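Long-range contacts in orotidine-5-phosphate decarboxylase/orotate phosphoribosyltransferase, putative (Ompdcase-oprtase, putative) (Leishmania infantum, PDB 3QW3), which probably converts orotidine 5'-phosphate to UMP and carbon dioxide, this chain being the decarboxylase domain of a bifunctional UMP synthase: residues A[14-19]-A[225-230]; A[18-23]-A[46-51]; A[78-83]-A[105-110]; A[90-95]-A[119-124]. All coordinates share one frame; numbering follows the deposited sequence.

Interaction 1: A[14-19]-A[225-230]; sequences SLLCVG and INVSRG. With SO4 (sulfate ion), chain E.
Residues 16-19 and 225-227 run side by side as parallel strands, their axes 4.5 Å apart at closest and inclined by 31°, with Leu16, Cys17 and Val18 level with Ile225, Asn226 and Val227. Four backbone bonds zip them together in turn: Ile225 N to Leu15 O, Cys17 N to Ile225 O, Val227 N to Cys17 O, and Gly19 N to Val227 O at 3.0 Å. On the Cys17-Asn226 face both side chains leave anti to the backbone N (chi1 180° and -179°), which brings the amide beside the sulfur. Asn226 ND2 donates to Cys17 SG over 3.4 Å, with the sulfur almost in the amide plane, so a buried amide hydrogen is spent on a soft acceptor. Asn226 CA also leans on Cys17 O, 3.2 Å away. On the other face, Leu16 swings CD1 across to Val227 CG2 (3.8 Å), the same methyl lying 3.6 Å from Ile225 O. Past the strand end, the backbone N atoms of Ser228, Arg229 and Gly230 each give a hydrogen bond to a different oxygen of one sulfate, Ser228 N to O2 at 2.9 Å. This cradle at the start of helix 229-232 is consistent with a phosphate-binding site of a TIM barrel. Water 1 lies within hydrogen-bonding distance of Gly19 O (2.7 Å) and Ser228 O. First and last barrel strands meet here: strand 47-50 continues the sheet beyond 16-20, Val198 bonds to Asn226 on the far edge, and helices 237-253 and 27-41 cover Leu16 and Val18.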
loop_
_atom_site.group_PDB
_atom_site.type_symbol
_atom_site.label_atom_id
_atom_site.label_comp_id
_atom_site.label_asym_id
_atom_site.label_seq_id
_atom_site.Cartn_x
_atom_site.Cartn_y
_atom_site.Cartn_z
ATOM N N SER A 14 -4.537 28.767 5.997
ATOM C CA SER A 14 -4.164 27.656 6.881
ATOM C C SER A 14 -3.262 26.634 6.209
ATOM O O SER A 14 -3.367 26.419 5.007
ATOM C CB SER A 14 -5.427 26.932 7.353
ATOM O OG SER A 14 -5.102 25.876 8.236
ATOM N N LEU A 15 -2.404 25.991 7.001
ATOM C CA LEU A 15 -1.657 24.809 6.544
ATOM C C LEU A 15 -2.044 23.555 7.336
ATOM O O LEU A 15 -1.346 22.530 7.283
ATOM C CB LEU A 15 -0.149 25.038 6.647
ATOM C CG LEU A 15 0.451 26.176 5.818
ATOM C CD1 LEU A 15 1.962 26.226 6.010
ATOM C CD2 LEU A 15 0.105 26.041 4.333
ATOM N N LEU A 16 -3.146 23.643 8.071
ATOM C CA LEU A 16 -3.585 22.546 8.934
ATOM C C LEU A 16 -4.374 21.488 8.167
ATOM O O LEU A 16 -5.381 21.790 7.537
ATOM C CB LEU A 16 -4.416 23.087 10.102
ATOM C CG LEU A 16 -4.954 22.069 11.106
ATOM C CD1 LEU A 16 -3.812 21.375 11.839
ATOM C CD2 LEU A 16 -5.896 22.757 12.088
ATOM N N CYS A 17 -3.899 20.245 8.230
ATOM C CA CYS A 17 -4.629 19.101 7.685
ATOM C C CYS A 17 -5.262 18.350 8.841
ATOM O O CYS A 17 -4.572 17.984 9.792
ATOM C CB CYS A 17 -3.681 18.183 6.923
ATOM S SG CYS A 17 -4.473 16.728 6.203
ATOM N N VAL A 18 -6.570 18.146 8.773
ATOM C CA VAL A 18 -7.293 17.489 9.861
ATOM C C VAL A 18 -7.500 16.010 9.530
ATOM O O VAL A 18 -8.189 15.664 8.569
ATOM C CB VAL A 18 -8.651 18.172 10.154
ATOM C CG1 VAL A 18 -9.367 17.490 11.316
ATOM C CG2 VAL A 18 -8.463 19.673 10.435
ATOM N N GLY A 19 -6.890 15.142 10.329
ATOM C CA GLY A 19 -7.064 13.703 10.148
ATOM C C GLY A 19 -8.471 13.264 10.502
ATOM O O GLY A 19 -9.060 13.755 11.470
ATOM N N ILE A 225 0.435 20.318 7.497
ATOM C CA ILE A 225 0.633 19.763 8.841
ATOM C C ILE A 225 -0.575 18.971 9.313
ATOM O O ILE A 225 -1.610 19.546 9.652
ATOM C CB ILE A 225 0.939 20.877 9.886
ATOM C CG1 ILE A 225 2.075 21.798 9.412
ATOM C CG2 ILE A 225 1.212 20.269 11.282
ATOM C CD1 ILE A 225 3.390 21.116 9.167
ATOM N N ASN A 226 -0.437 17.650 9.356
ATOM C CA ASN A 226 -1.548 16.809 9.761
ATOM C C ASN A 226 -1.612 16.656 11.270
ATOM O O ASN A 226 -0.599 16.394 11.917
ATOM C CB ASN A 226 -1.482 15.424 9.111
ATOM C CG ASN A 226 -2.645 14.542 9.515
ATOM O OD1 ASN A 226 -2.506 13.660 10.378
ATOM N ND2 ASN A 226 -3.805 14.781 8.922
ATOM N N VAL A 227 -2.810 16.822 11.816
ATOM C CA VAL A 227 -3.068 16.531 13.218
ATOM C C VAL A 227 -4.280 15.615 13.318
ATOM O O VAL A 227 -5.333 15.888 12.730
ATOM C CB VAL A 227 -3.288 17.817 14.055
ATOM C CG1 VAL A 227 -3.531 17.463 15.521
ATOM C CG2 VAL A 227 -2.079 18.738 13.939
ATOM N N SER A 228 -4.122 14.521 14.056
ATOM C CA SER A 228 -5.226 13.602 14.282
ATOM C C SER A 228 -5.693 13.653 15.737
ATOM O O SER A 228 -6.652 14.362 16.057
ATOM C CB SER A 228 -4.841 12.179 13.876
ATOM O OG SER A 228 -5.902 11.282 14.158
ATOM N N ARG A 229 -4.999 12.921 16.608
ATOM C CA ARG A 229 -5.378 12.807 18.022
ATOM C C ARG A 229 -5.416 14.144 18.755
ATOM O O ARG A 229 -6.310 14.382 19.572
ATOM N N GLY A 230 -4.452 15.011 18.453
ATOM C CA GLY A 230 -4.375 16.349 19.048
ATOM C C GLY A 230 -5.615 17.208 18.845
ATOM O O GLY A 230 -5.845 18.159 19.602
HETATM S S SO4 E . -1.448 12.974 16.077
HETATM O O1 SO4 E . -0.107 12.505 16.417
HETATM O O2 SO4 E . -1.401 13.675 14.796
HETATM O O3 SO4 E . -2.356 11.833 15.983
HETATM O O4 SO4 E . -1.923 13.895 17.111
HETATM O O HOH W 1 -8.151 14.971 13.681
#

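Interaction 2: A[18-23]-A[46-51]; sequences VGLDPR and AAYKPN. With SO4 (sulfate ion), chain D.
Strands 18-20 and 47-50 lie parallel, 4.4 Å apart at closest and inclined by 27°, and four backbone bonds join them: Val18 N to Ala47 O, Lys49 N to Val18 O, Leu20 N to Lys49 O (nearly straight), and Asn51 N to Leu20 O. On one face Val18 and Tyr48 point the same way, side by side, with Val18 CB 3.5 Å from Tyr48 CE1. Leu20 crosses the ring obliquely, CD1 3.9 Å from Tyr48 CD1, while Tyr48 OH bonds to Thr41. Lys49 leaves the opposite face. Its chain is bent at both outer torsions (chi3 74°, chi4 65°), which curls NZ round to a sulfate, 2.8 Å from O2, and to water 2 at 2.9 Å. That water also lies within hydrogen-bonding distance of Lys49 O and Asp21 OD1, between the two chain ends. Asp21 OD2 is taken by Ser228. With the intervening helix 27-41 the two strands form a beta-alpha-beta unit; that helix packs on Leu20 and Tyr48, strand 223-227 borders 16-20, and Tyr48 and Pro50 bond onward to strand 80-85.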
loop_
_atom_site.group_PDB
_atom_site.type_symbol
_atom_site.label_atom_id
_atom_site.label_comp_id
_atom_site.label_asym_id
_atom_site.label_seq_id
_atom_site.Cartn_x
_atom_site.Cartn_y
_atom_site.Cartn_z
ATOM N N VAL A 18 -6.570 18.146 8.773
ATOM C CA VAL A 18 -7.293 17.489 9.861
ATOM C C VAL A 18 -7.500 16.010 9.530
ATOM O O VAL A 18 -8.189 15.664 8.569
ATOM C CB VAL A 18 -8.651 18.172 10.154
ATOM C CG1 VAL A 18 -9.367 17.490 11.316
ATOM C CG2 VAL A 18 -8.463 19.673 10.435
ATOM N N GLY A 19 -6.890 15.142 10.329
ATOM C CA GLY A 19 -7.064 13.703 10.148
ATOM C C GLY A 19 -8.471 13.264 10.502
ATOM O O GLY A 19 -9.060 13.755 11.470
ATOM N N LEU A 20 -9.030 12.356 9.708
ATOM C CA LEU A 20 -10.318 11.773 10.039
ATOM C C LEU A 20 -10.094 10.296 10.308
ATOM O O LEU A 20 -10.046 9.478 9.384
ATOM C CB LEU A 20 -11.353 12.024 8.941
ATOM C CG LEU A 20 -11.649 13.513 8.696
ATOM C CD1 LEU A 20 -12.546 13.685 7.483
ATOM C CD2 LEU A 20 -12.257 14.178 9.932
ATOM N N ASP A 21 -9.917 9.995 11.591
ATOM C CA ASP A 21 -9.516 8.679 12.072
ATOM C C ASP A 21 -10.522 8.234 13.138
ATOM O O ASP A 21 -10.207 8.233 14.330
ATOM C CB ASP A 21 -8.106 8.759 12.671
ATOM C CG ASP A 21 -7.095 9.359 11.713
ATOM O OD1 ASP A 21 -6.577 8.622 10.856
ATOM O OD2 ASP A 21 -6.806 10.574 11.819
ATOM N N PRO A 22 -11.740 7.858 12.711
ATOM C CA PRO A 22 -12.833 7.635 13.664
ATOM C C PRO A 22 -12.545 6.509 14.661
ATOM O O PRO A 22 -12.022 5.462 14.274
ATOM C CB PRO A 22 -14.020 7.276 12.765
ATOM C CG PRO A 22 -13.414 6.804 11.484
ATOM C CD PRO A 22 -12.160 7.602 11.321
ATOM N N ARG A 23 -12.878 6.746 15.929
ATOM C CA ARG A 23 -12.742 5.738 16.987
ATOM C C ARG A 23 -14.043 4.960 17.203
ATOM O O ARG A 23 -14.065 3.963 17.935
ATOM C CB ARG A 23 -12.302 6.392 18.301
ATOM N N ALA A 46 -7.018 23.314 6.009
ATOM C CA ALA A 46 -6.528 23.374 4.631
ATOM C C ALA A 46 -6.882 22.100 3.871
ATOM O O ALA A 46 -7.009 22.116 2.654
ATOM C CB ALA A 46 -5.031 23.589 4.606
ATOM N N ALA A 47 -7.019 20.998 4.604
ATOM C CA ALA A 47 -7.350 19.699 4.011
ATOM C C ALA A 47 -7.918 18.778 5.073
ATOM O O ALA A 47 -7.739 19.022 6.273
ATOM C CB ALA A 47 -6.104 19.062 3.380
ATOM N N TYR A 48 -8.621 17.737 4.623
ATOM C CA TYR A 48 -8.977 16.604 5.482
ATOM C C TYR A 48 -8.301 15.338 4.978
ATOM O O TYR A 48 -8.109 15.168 3.768
ATOM C CB TYR A 48 -10.493 16.416 5.571
ATOM C CG TYR A 48 -11.134 17.487 6.420
ATOM C CD1 TYR A 48 -11.240 17.335 7.799
ATOM C CD2 TYR A 48 -11.591 18.674 5.846
ATOM C CE1 TYR A 48 -11.804 18.330 8.591
ATOM C CE2 TYR A 48 -12.157 19.671 6.628
ATOM C CZ TYR A 48 -12.258 19.493 7.996
ATOM O OH TYR A 48 -12.814 20.486 8.776
ATOM N N LYS A 49 -7.925 14.473 5.918
ATOM C CA LYS A 49 -7.240 13.220 5.595
ATOM C C LYS A 49 -7.956 12.005 6.215
ATOM O O LYS A 49 -7.633 11.577 7.331
ATOM C CB LYS A 49 -5.766 13.278 6.026
ATOM C CG LYS A 49 -4.937 12.073 5.546
ATOM C CD LYS A 49 -3.449 12.205 5.870
ATOM C CE LYS A 49 -3.126 11.991 7.359
ATOM N NZ LYS A 49 -3.378 10.630 7.883
ATOM N N PRO A 50 -8.936 11.444 5.494
ATOM C CA PRO A 50 -9.591 10.243 6.006
ATOM C C PRO A 50 -8.675 9.021 5.974
ATOM O O PRO A 50 -7.882 8.848 5.046
ATOM C CB PRO A 50 -10.779 10.049 5.063
ATOM C CG PRO A 50 -10.440 10.805 3.848
ATOM C CD PRO A 50 -9.605 11.959 4.287
ATOM N N ASN A 51 -8.807 8.209 7.015
ATOM C CA ASN A 51 -8.034 6.992 7.219
ATOM C C ASN A 51 -8.666 5.822 6.465
ATOM O O ASN A 51 -9.688 5.281 6.897
ATOM C CB ASN A 51 -7.997 6.704 8.729
ATOM C CG ASN A 51 -6.976 5.644 9.110
ATOM O OD1 ASN A 51 -6.213 5.816 10.068
ATOM N ND2 ASN A 51 -6.962 4.545 8.380
HETATM S S SO4 D . -0.894 9.686 10.581
HETATM O O1 SO4 D . -0.164 8.466 10.250
HETATM O O2 SO4 D . -0.977 10.535 9.396
HETATM O O3 SO4 D . -2.239 9.345 11.039
HETATM O O4 SO4 D . -0.189 10.393 11.648
HETATM O O HOH W 2 -6.032 9.630 8.430
#

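Interaction 3: A[78-83]-A[105-110]; sequences PVVLDA and AHAITA
Thr109 reaches across to Asp82, and its side chain is best followed outward from CB, which sits 3.5 Å from Asp82 OD1. With chi1 at 51°, OG1 is wedged between the backbone N and carbonyl carbon, and there it gives its hydrogen to Asp82 OD1 over 2.7 Å, meeting the anti side of the carboxylate somewhat out of its plane. The same hydroxyl accepts from Lys84 N just beyond the segment. The other branch, CG2, lies anti to the carbonyl carbon and rests 3.6 Å from Asp82 OD1 and near Val80 CG1. Before this pair along the strands, the backbones are joined by Leu81 N to Ala107 O (2.8 Å) and Thr109 N to Leu81 O. At the other end Val79 O takes His106 N in its carbonyl plane and, weakly, Ala107 N. The His106 ring meets the Pro78-Val79 link obliquely, CD2 3.6 Å from Pro78 CA, with Val79 O at its edge. Val80 CG2 meets Ala107 CB on one face, and Leu81 CB meets Ala105 CB (4.0 Å) on the other. Asp82 also forms salt bridges with Lys49 and Lys84, so Thr109 helps fix a carboxylate held between two lysines. Strands 80-85 and 107-110 with helix 89-102 form a beta-alpha-beta unit; Asp82 and Lys84, with Lys49 of the adjacent strand, are consistent with the lysine-aspartate network lining the substrate pocket in OMP decarboxylases.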
loop_
_atom_site.group_PDB
_atom_site.type_symbol
_atom_site.label_atom_id
_atom_site.label_comp_id
_atom_site.label_asym_id
_atom_site.label_seq_id
_atom_site.Cartn_x
_atom_site.Cartn_y
_atom_site.Cartn_z
ATOM N N PRO A 78 -9.801 20.427 0.032
ATOM C CA PRO A 78 -9.395 19.168 -0.599
ATOM C C PRO A 78 -9.288 18.023 0.397
ATOM O O PRO A 78 -9.034 18.244 1.581
ATOM C CB PRO A 78 -8.032 19.502 -1.195
ATOM C CG PRO A 78 -7.494 20.597 -0.331
ATOM C CD PRO A 78 -8.690 21.392 0.115
ATOM N N VAL A 79 -9.500 16.809 -0.104
ATOM C CA VAL A 79 -9.462 15.595 0.698
ATOM C C VAL A 79 -8.296 14.737 0.223
ATOM O O VAL A 79 -8.171 14.437 -0.971
ATOM C CB VAL A 79 -10.787 14.808 0.570
ATOM C CG1 VAL A 79 -10.707 13.463 1.283
ATOM C CG2 VAL A 79 -11.957 15.629 1.127
ATOM N N VAL A 80 -7.447 14.352 1.169
ATOM C CA VAL A 80 -6.354 13.430 0.907
ATOM C C VAL A 80 -6.746 12.059 1.457
ATOM O O VAL A 80 -6.881 11.890 2.663
ATOM C CB VAL A 80 -5.047 13.898 1.591
ATOM C CG1 VAL A 80 -3.908 12.909 1.300
ATOM C CG2 VAL A 80 -4.676 15.318 1.141
ATOM N N LEU A 81 -6.955 11.083 0.576
ATOM C CA LEU A 81 -7.248 9.736 1.038
ATOM C C LEU A 81 -5.932 9.084 1.452
ATOM O O LEU A 81 -5.057 8.859 0.613
ATOM C CB LEU A 81 -7.962 8.914 -0.046
ATOM C CG LEU A 81 -8.339 7.475 0.333
ATOM C CD1 LEU A 81 -9.317 7.419 1.516
ATOM C CD2 LEU A 81 -8.916 6.731 -0.880
ATOM N N ASP A 82 -5.787 8.802 2.746
ATOM C CA ASP A 82 -4.552 8.185 3.241
ATOM C C ASP A 82 -4.645 6.675 3.125
ATOM O O ASP A 82 -5.027 5.982 4.075
ATOM C CB ASP A 82 -4.224 8.606 4.672
ATOM C CG ASP A 82 -2.765 8.351 5.035
ATOM O OD1 ASP A 82 -2.021 7.735 4.234
ATOM O OD2 ASP A 82 -2.351 8.771 6.132
ATOM N N ALA A 83 -4.298 6.195 1.937
ATOM C CA ALA A 83 -4.463 4.800 1.555
ATOM C C ALA A 83 -3.130 4.079 1.341
ATOM O O ALA A 83 -3.095 2.845 1.320
ATOM C CB ALA A 83 -5.314 4.732 0.293
ATOM N N ALA A 105 -12.017 11.713 -3.903
ATOM C CA ALA A 105 -10.928 12.332 -3.161
ATOM C C ALA A 105 -10.089 13.147 -4.139
ATOM O O ALA A 105 -10.097 12.878 -5.345
ATOM C CB ALA A 105 -10.079 11.267 -2.469
ATOM N N HIS A 106 -9.380 14.148 -3.624
ATOM C CA HIS A 106 -8.564 15.022 -4.468
ATOM C C HIS A 106 -7.101 14.593 -4.523
ATOM O O HIS A 106 -6.334 15.069 -5.367
ATOM C CB HIS A 106 -8.676 16.475 -3.979
ATOM C CG HIS A 106 -10.084 16.922 -3.747
ATOM N ND1 HIS A 106 -10.795 17.661 -4.669
ATOM C CD2 HIS A 106 -10.918 16.726 -2.699
ATOM C CE1 HIS A 106 -12.004 17.904 -4.197
ATOM N NE2 HIS A 106 -12.103 17.353 -3.000
ATOM N N ALA A 107 -6.722 13.689 -3.619
ATOM C CA ALA A 107 -5.348 13.245 -3.499
ATOM C C ALA A 107 -5.288 11.885 -2.813
ATOM O O ALA A 107 -6.245 11.472 -2.140
ATOM C CB ALA A 107 -4.519 14.268 -2.714
ATOM N N ILE A 108 -4.155 11.212 -2.971
ATOM C CA ILE A 108 -3.925 9.912 -2.334
ATOM C C ILE A 108 -2.478 9.829 -1.847
ATOM O O ILE A 108 -1.602 10.514 -2.369
ATOM C CB ILE A 108 -4.235 8.748 -3.328
ATOM C CG1 ILE A 108 -4.469 7.415 -2.594
ATOM C CG2 ILE A 108 -3.161 8.641 -4.414
ATOM C CD1 ILE A 108 -4.931 6.276 -3.529
ATOM N N THR A 109 -2.229 8.992 -0.846
ATOM C CA THR A 109 -0.855 8.676 -0.460
ATOM C C THR A 109 -0.429 7.365 -1.119
ATOM O O THR A 109 -1.262 6.504 -1.383
ATOM C CB THR A 109 -0.690 8.569 1.065
ATOM O OG1 THR A 109 -1.680 7.675 1.590
ATOM C CG2 THR A 109 -0.850 9.946 1.714
ATOM N N ALA A 110 0.863 7.230 -1.388
ATOM C CA ALA A 110 1.369 6.077 -2.141
ATOM C C ALA A 110 2.779 5.696 -1.725
ATOM O O ALA A 110 3.571 6.562 -1.346
ATOM C CB ALA A 110 1.326 6.365 -3.638
#

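Interaction 4: A[90-95]-A[119-124]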
loop_
_atom_site.group_PDB
_atom_site.type_symbol
_atom_site.label_atom_id
_atom_site.label_comp_id
_atom_site.label_asym_id
_atom_site.label_seq_id
_atom_site.Cartn_x
_atom_site.Cartn_y
_atom_site.Cartn_z
ATOM N N ASP A 90 -3.159 -2.459 -14.359
ATOM C CA ASP A 90 -4.602 -2.390 -14.130
ATOM C C ASP A 90 -4.969 -2.281 -12.657
ATOM O O ASP A 90 -5.979 -1.666 -12.311
ATOM C CB ASP A 90 -5.312 -3.616 -14.727
ATOM C CG ASP A 90 -5.220 -3.679 -16.244
ATOM O OD1 ASP A 90 -4.659 -2.750 -16.873
ATOM O OD2 ASP A 90 -5.722 -4.677 -16.809
ATOM N N THR A 91 -4.160 -2.898 -11.795
ATOM C CA THR A 91 -4.420 -2.884 -10.360
ATOM C C THR A 91 -4.288 -1.465 -9.821
ATOM O O THR A 91 -5.196 -0.972 -9.161
ATOM C CB THR A 91 -3.496 -3.852 -9.599
ATOM O OG1 THR A 91 -3.598 -5.156 -10.184
ATOM C CG2 THR A 91 -3.889 -3.924 -8.127
ATOM N N ALA A 92 -3.164 -0.816 -10.116
ATOM C CA ALA A 92 -2.958 0.576 -9.714
ATOM C C ALA A 92 -4.003 1.503 -10.348
ATOM O O ALA A 92 -4.487 2.426 -9.690
ATOM C CB ALA A 92 -1.554 1.031 -10.050
ATOM N N ASP A 93 -4.365 1.239 -11.610
ATOM C CA ASP A 93 -5.451 1.984 -12.277
ATOM C C ASP A 93 -6.749 1.890 -11.489
ATOM O O ASP A 93 -7.479 2.875 -11.378
ATOM C CB ASP A 93 -5.720 1.464 -13.697
ATOM C CG ASP A 93 -4.655 1.867 -14.702
ATOM O OD1 ASP A 93 -3.913 2.852 -14.477
ATOM O OD2 ASP A 93 -4.577 1.190 -15.753
ATOM N N ALA A 94 -7.041 0.696 -10.962
ATOM C CA ALA A 94 -8.257 0.462 -10.191
ATOM C C ALA A 94 -8.259 1.233 -8.870
ATOM O O ALA A 94 -9.271 1.829 -8.503
ATOM C CB ALA A 94 -8.465 -1.033 -9.941
ATOM N N TYR A 95 -7.127 1.226 -8.167
ATOM C CA TYR A 95 -6.986 2.015 -6.943
ATOM C C TYR A 95 -7.201 3.506 -7.240
ATOM O O TYR A 95 -7.848 4.207 -6.464
ATOM C CB TYR A 95 -5.595 1.842 -6.325
ATOM C CG TYR A 95 -5.354 0.570 -5.521
ATOM C CD1 TYR A 95 -4.176 -0.150 -5.687
ATOM C CD2 TYR A 95 -6.276 0.115 -4.569
ATOM C CE1 TYR A 95 -3.915 -1.297 -4.942
ATOM C CE2 TYR A 95 -6.023 -1.048 -3.816
ATOM C CZ TYR A 95 -4.841 -1.742 -4.020
ATOM O OH TYR A 95 -4.561 -2.877 -3.293
ATOM N N LEU A 119 3.635 4.372 -9.847
ATOM C CA LEU A 119 3.122 5.682 -9.440
ATOM C C LEU A 119 2.395 6.413 -10.568
ATOM O O LEU A 119 1.447 7.155 -10.319
ATOM C CB LEU A 119 4.265 6.542 -8.887
ATOM C CG LEU A 119 4.908 6.039 -7.588
ATOM C CD1 LEU A 119 6.173 6.833 -7.273
ATOM C CD2 LEU A 119 3.917 6.099 -6.425
ATOM N N GLN A 120 2.834 6.172 -11.802
ATOM C CA GLN A 120 2.224 6.778 -12.990
ATOM C C GLN A 120 0.686 6.677 -13.059
ATOM O O GLN A 120 0.032 7.663 -13.398
ATOM C CB GLN A 120 2.890 6.247 -14.271
ATOM C CG GLN A 120 2.481 6.967 -15.564
ATOM C CD GLN A 120 1.258 6.355 -16.243
ATOM O OE1 GLN A 120 0.770 5.285 -15.855
ATOM N NE2 GLN A 120 0.756 7.038 -17.272
ATOM N N PRO A 121 0.098 5.501 -12.732
ATOM C CA PRO A 121 -1.367 5.399 -12.771
ATOM C C PRO A 121 -2.091 6.374 -11.837
ATOM O O PRO A 121 -3.244 6.715 -12.082
ATOM C CB PRO A 121 -1.624 3.952 -12.340
ATOM C CG PRO A 121 -0.394 3.235 -12.760
ATOM C CD PRO A 121 0.709 4.188 -12.447
ATOM N N PHE A 122 -1.426 6.809 -10.772
ATOM C CA PHE A 122 -1.987 7.846 -9.918
ATOM C C PHE A 122 -1.655 9.231 -10.473
ATOM O O PHE A 122 -2.527 10.098 -10.557
ATOM C CB PHE A 122 -1.493 7.690 -8.480
ATOM C CG PHE A 122 -1.873 6.380 -7.855
ATOM C CD1 PHE A 122 -3.179 6.151 -7.421
ATOM C CD2 PHE A 122 -0.930 5.369 -7.707
ATOM C CE1 PHE A 122 -3.535 4.934 -6.843
ATOM C CE2 PHE A 122 -1.279 4.144 -7.132
ATOM C CZ PHE A 122 -2.582 3.932 -6.697
ATOM N N MET A 123 -0.408 9.415 -10.892
ATOM C CA MET A 123 0.089 10.737 -11.311
ATOM C C MET A 123 -0.454 11.214 -12.659
ATOM O O MET A 123 -0.338 12.396 -12.995
ATOM C CB MET A 123 1.619 10.752 -11.310
ATOM C CG MET A 123 2.227 10.518 -9.930
ATOM S SD MET A 123 4.001 10.263 -9.949
ATOM C CE MET A 123 4.334 10.100 -8.199
ATOM N N ARG A 124 -1.055 10.304 -13.424
ATOM C CA ARG A 124 -1.599 10.648 -14.743
ATOM C C ARG A 124 -2.862 11.520 -14.671
ATOM O O ARG A 124 -3.318 12.047 -15.693
ATOM C CB ARG A 124 -1.835 9.386 -15.585
ATOM C CG ARG A 124 -2.830 8.403 -14.999
ATOM C CD ARG A 124 -2.901 7.117 -15.827
ATOM N NE ARG A 124 -3.494 7.330 -17.148
ATOM C CZ ARG A 124 -4.801 7.334 -17.397
ATOM N NH1 ARG A 124 -5.677 7.142 -16.418
ATOM N NH2 ARG A 124 -5.235 7.532 -18.636
HETATM O O HOH W 3 -4.855 5.343 -13.756
HETATM O O HOH W 4 -2.287 3.787 -16.398
#
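Ala92 and Tyr95 press on Pro121 and Phe122 where two outer helices of the TIM barrel, 89-102 and 116-123, run past each other with their short axes 8.4 Å apart and 34° from parallel. The packing contacts form the inner part. Ala92 CB sits against the proline ring, 3.7 Å from Pro121 CG, and Asp93 and Pro121 have the nearest CA atoms. The Asp93 and Pro121 side chains cross at about a right angle, OD1 touching Pro121 CB at 3.3 Å. Phe122 directs its ring away from its own carbonyl carbon (chi1 -61°) toward helix 89-102, where CZ meets Tyr95 CB at 3.7 Å. That methylene lies near the plane of the phenyl ring, at its edge, whereas Ala92 O comes to the ring obliquely. Ile108 and Val130 of the barrel strands also pack on Phe122. Backbone bonding explains the shape of helix 116-123: Pro121 has no N-H, the helix kinks there, and Leu119 O accepts from both Phe122 N and Met123 N. The second subunit packs on this part of helix 89-102, with Ala53 of that subunit on Thr91 and Ala94, and its Ala83 on Tyr95. The polar links run through two bridging waters. Water 4 donates to Asp93 OD1 and, weakly, to Gln120 OE1. Water 3 bridges the helices, giving one hydrogen to Asp93 OD1 at 2.8 Å and the other to Pro121 O at 2.7 Å.

Residues 14-19 open interaction 1, which closes last; interaction 2 closes first, through helix 27-41 onto strand 47-50. The chain then passes to strand 80-85, where interaction 3 closes a second loop, in series with the first, through helix 89-102. Interaction 4 crosses interaction 3: its segments alternate with those of 78-83 and 105-110, joining helix 89-102 to the helix after strand 107-110. Interaction 1 spans nearly the whole domain, enclosing interactions 3 and 4 while sharing Val18 and Gly19 with interaction 2, and brings the last barrel strand to the first. Lys49 and Asp82 connect interactions 2 and 3.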